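Local coordinates for protein methyl-accepting/DNA response regulator (Bacillus cereus, PDB 3D6W) that probably binds DNA through its LytTR domain, the part present here, as the output module of a putative phosphorelay response regulator, at residues I14-F18 with S19-Y23. Sequence-based numbering, arbitrary orientation.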
ATOM      1  N   ILE A  14      -5.053 -23.081   1.036  1.00 63.48           N
ATOM      2  CA  ILE A  14      -4.000 -22.110   1.197  1.00 62.69           C
ATOM      3  C   ILE A  14      -4.550 -20.733   0.830  1.00 62.71           C
ATOM      4  O   ILE A  14      -4.912 -20.502  -0.324  1.00 62.94           O
ATOM      5  CB  ILE A  14      -2.753 -22.551   0.386  1.00 63.10           C
ATOM      6  CG1 ILE A  14      -2.329 -23.959   0.886  1.00 62.59           C
ATOM      7  CG2 ILE A  14      -1.627 -21.507   0.485  1.00 62.39           C
ATOM      8  CD1 ILE A  14      -0.932 -24.339   0.628  1.00 62.33           C
ATOM      9  N   PRO A  15      -4.679 -19.829   1.832  1.00 62.46           N
ATOM     10  CA  PRO A  15      -4.998 -18.429   1.544  1.00 62.34           C
ATOM     11  C   PRO A  15      -3.839 -17.733   0.837  1.00 62.33           C
ATOM     12  O   PRO A  15      -2.704 -17.805   1.284  1.00 62.62           O
ATOM     13  CB  PRO A  15      -5.248 -17.806   2.934  1.00 62.35           C
ATOM     14  CG  PRO A  15      -5.252 -18.923   3.913  1.00 61.95           C
ATOM     15  CD  PRO A  15      -4.563 -20.078   3.284  1.00 62.29           C
ATOM     16  N   VAL A  16      -4.140 -17.109  -0.299  1.00 62.70           N
ATOM     17  CA  VAL A  16      -3.150 -16.390  -1.116  1.00 62.00           C
ATOM     18  C   VAL A  16      -3.667 -14.938  -1.266  1.00 61.36           C
ATOM     19  O   VAL A  16      -4.833 -14.751  -1.545  1.00 62.57           O
ATOM     20  CB  VAL A  16      -3.009 -17.099  -2.499  1.00 62.01           C
ATOM     21  CG1 VAL A  16      -1.971 -16.411  -3.386  1.00 61.62           C
ATOM     22  CG2 VAL A  16      -2.672 -18.546  -2.303  1.00 61.84           C
ATOM     23  N   PRO A  17      -2.826 -13.924  -1.051  1.00 60.41           N
ATOM     24  CA  PRO A  17      -3.251 -12.558  -1.299  1.00 60.25           C
ATOM     25  C   PRO A  17      -3.525 -12.320  -2.765  1.00 59.48           C
ATOM     26  O   PRO A  17      -2.873 -12.927  -3.609  1.00 60.87           O
ATOM     27  CB  PRO A  17      -2.030 -11.702  -0.900  1.00 59.73           C
ATOM     28  CG  PRO A  17      -1.069 -12.574  -0.320  1.00 60.45           C
ATOM     29  CD  PRO A  17      -1.424 -13.992  -0.601  1.00 61.22           C
ATOM     30  N   PHE A  18      -4.458 -11.447  -3.076  1.00 59.09           N
ATOM     31  CA  PHE A  18      -4.756 -11.117  -4.474  1.00 60.00           C
ATOM     32  C   PHE A  18      -3.501 -10.731  -5.250  1.00 59.66           C
ATOM     33  O   PHE A  18      -3.358 -11.065  -6.422  1.00 59.27           O
ATOM     34  CB  PHE A  18      -5.792  -9.983  -4.582  1.00 60.36           C
ATOM     35  CG  PHE A  18      -7.195 -10.381  -4.182  1.00 61.73           C
ATOM     36  CD1 PHE A  18      -7.597 -11.720  -4.114  1.00 63.29           C
ATOM     37  CD2 PHE A  18      -8.129  -9.411  -3.915  1.00 63.45           C
ATOM     38  CE1 PHE A  18      -8.894 -12.074  -3.750  1.00 61.73           C
ATOM     39  CE2 PHE A  18      -9.435  -9.757  -3.557  1.00 63.81           C
ATOM     40  CZ  PHE A  18      -9.802 -11.098  -3.467  1.00 63.81           C
ATOM     41  N   SER A  19      -2.590 -10.050  -4.563  1.00 59.39           N
ATOM     42  CA  SER A  19      -1.357  -9.554  -5.157  1.00 59.03           C
ATOM     43  C   SER A  19      -0.438 -10.668  -5.716  1.00 58.26           C
ATOM     44  O   SER A  19       0.369 -10.417  -6.595  1.00 59.05           O
ATOM     45  CB  SER A  19      -0.621  -8.691  -4.105  1.00 58.56           C
ATOM     46  OG  SER A  19       0.067  -9.494  -3.149  1.00 60.75           O
ATOM     47  N   LYS A  20      -0.589 -11.885  -5.197  1.00 57.56           N
ATOM     48  CA  LYS A  20       0.183 -13.021  -5.588  1.00 56.87           C
ATOM     49  C   LYS A  20      -0.524 -13.908  -6.610  1.00 55.79           C
ATOM     50  O   LYS A  20       0.059 -14.879  -7.126  1.00 55.89           O
ATOM     51  CB  LYS A  20       0.534 -13.849  -4.349  1.00 58.50           C
ATOM     52  CG  LYS A  20       1.257 -13.068  -3.267  1.00 61.62           C
ATOM     53  CD  LYS A  20       2.732 -13.385  -3.171  1.00 67.10           C
ATOM     54  CE  LYS A  20       3.038 -14.395  -2.008  1.00 72.31           C
ATOM     55  NZ  LYS A  20       4.017 -15.543  -2.404  1.00 74.04           N
ATOM     56  N   VAL A  21      -1.764 -13.576  -6.942  1.00 54.46           N
ATOM     57  CA  VAL A  21      -2.476 -14.291  -8.026  1.00 52.57           C
ATOM     58  C   VAL A  21      -2.040 -13.731  -9.390  1.00 50.97           C
ATOM     59  O   VAL A  21      -2.176 -12.511  -9.631  1.00 52.54           O
ATOM     60  CB  VAL A  21      -4.020 -14.188  -7.859  1.00 53.00           C
ATOM     61  CG1 VAL A  21      -4.774 -15.003  -8.964  1.00 50.20           C
ATOM     62  CG2 VAL A  21      -4.408 -14.627  -6.424  1.00 53.32           C
HETATM   63  N   MSE A  22      -1.518 -14.606 -10.241  1.00 47.48           N
HETATM   64  CA  MSE A  22      -1.019 -14.244 -11.552  1.00 45.74           C
HETATM   65  C   MSE A  22      -2.128 -14.275 -12.619  1.00 46.12           C
HETATM   66  O   MSE A  22      -2.233 -13.382 -13.446  1.00 44.25           O
HETATM   67  CB  MSE A  22       0.118 -15.205 -11.955  1.00 44.28           C
HETATM   68  CG  MSE A  22       1.265 -15.217 -11.005  1.00 39.75           C
HETATM   69 SE   MSE A  22       2.779 -16.340 -11.457  0.65 34.59          SE
HETATM   70  CE  MSE A  22       1.725 -17.969 -11.525  1.00 31.49           C
ATOM     71  N   TYR A  23      -2.914 -15.343 -12.584  1.00 47.88           N
ATOM     72  CA  TYR A  23      -4.049 -15.560 -13.470  1.00 49.56           C
ATOM     73  C   TYR A  23      -4.993 -16.664 -12.924  1.00 50.94           C
ATOM     74  O   TYR A  23      -4.683 -17.380 -11.951  1.00 51.25           O
ATOM     75  CB  TYR A  23      -3.594 -15.848 -14.928  1.00 50.31           C
ATOM     76  CG  TYR A  23      -2.882 -17.174 -15.138  1.00 50.93           C
ATOM     77  CD1 TYR A  23      -1.504 -17.268 -15.056  1.00 49.91           C
ATOM     78  CD2 TYR A  23      -3.607 -18.330 -15.447  1.00 52.85           C
ATOM     79  CE1 TYR A  23      -0.879 -18.453 -15.246  1.00 50.30           C
ATOM     80  CE2 TYR A  23      -3.003 -19.519 -15.622  1.00 51.25           C
ATOM     81  CZ  TYR A  23      -1.627 -19.594 -15.512  1.00 52.04           C
ATOM     82  OH  TYR A  23      -1.003 -20.824 -15.698  1.00 52.22           O
TER
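V16 meets K20 and V21 where the chain leaves strand 13-17 and swings round a short 3-10 turn into strand 21-27. Its CG1, held anti to the backbone N (chi1 -179°), lies 3.7 Å from CB of K20, the two side chains crossing at about a right angle. The same methyl looks across to CG2 of V21 at 4.3 Å, a looser apolar contact between two buried valines.

P17 meets the next carbon out along the lysine, CG, where V16 meets CB. Its ring lies alongside the start of the K20 side chain, both directed alike, with CG of P17 3.8 Å from CG of K20. Beyond this point the lysine chain bends repeatedly and departs from the turn, and NZ forms weak, long ion pairs with E36 and E37. The carbonyl of P17 closes the turn: N of K20 donates to O of P17 (3.0 Å), approaching from above the carbonyl plane.

F18 supplies the second closing bond. N of V21 donates to O of F18, again at 3.0 Å, with the donor 62° out of the carbonyl plane, while CG2 of V21 sits 3.7 Å from that same oxygen of F18. The CB of F18 points away from S19-Y23, and with CG beside the backbone N (chi1 -71°) the phenyl group packs on V5, P54 and F58. S19 stays on the exposed side, and its O accepts a bond from NE2 of H71.

Two successive i to i+3 backbone bonds, P17 to K20 and F18 to V21, are the signature of a 3-10 turn; here it connects the two-stranded antiparallel sheet to the central strand of the five-stranded sheet in the LytTR DNA-binding domain.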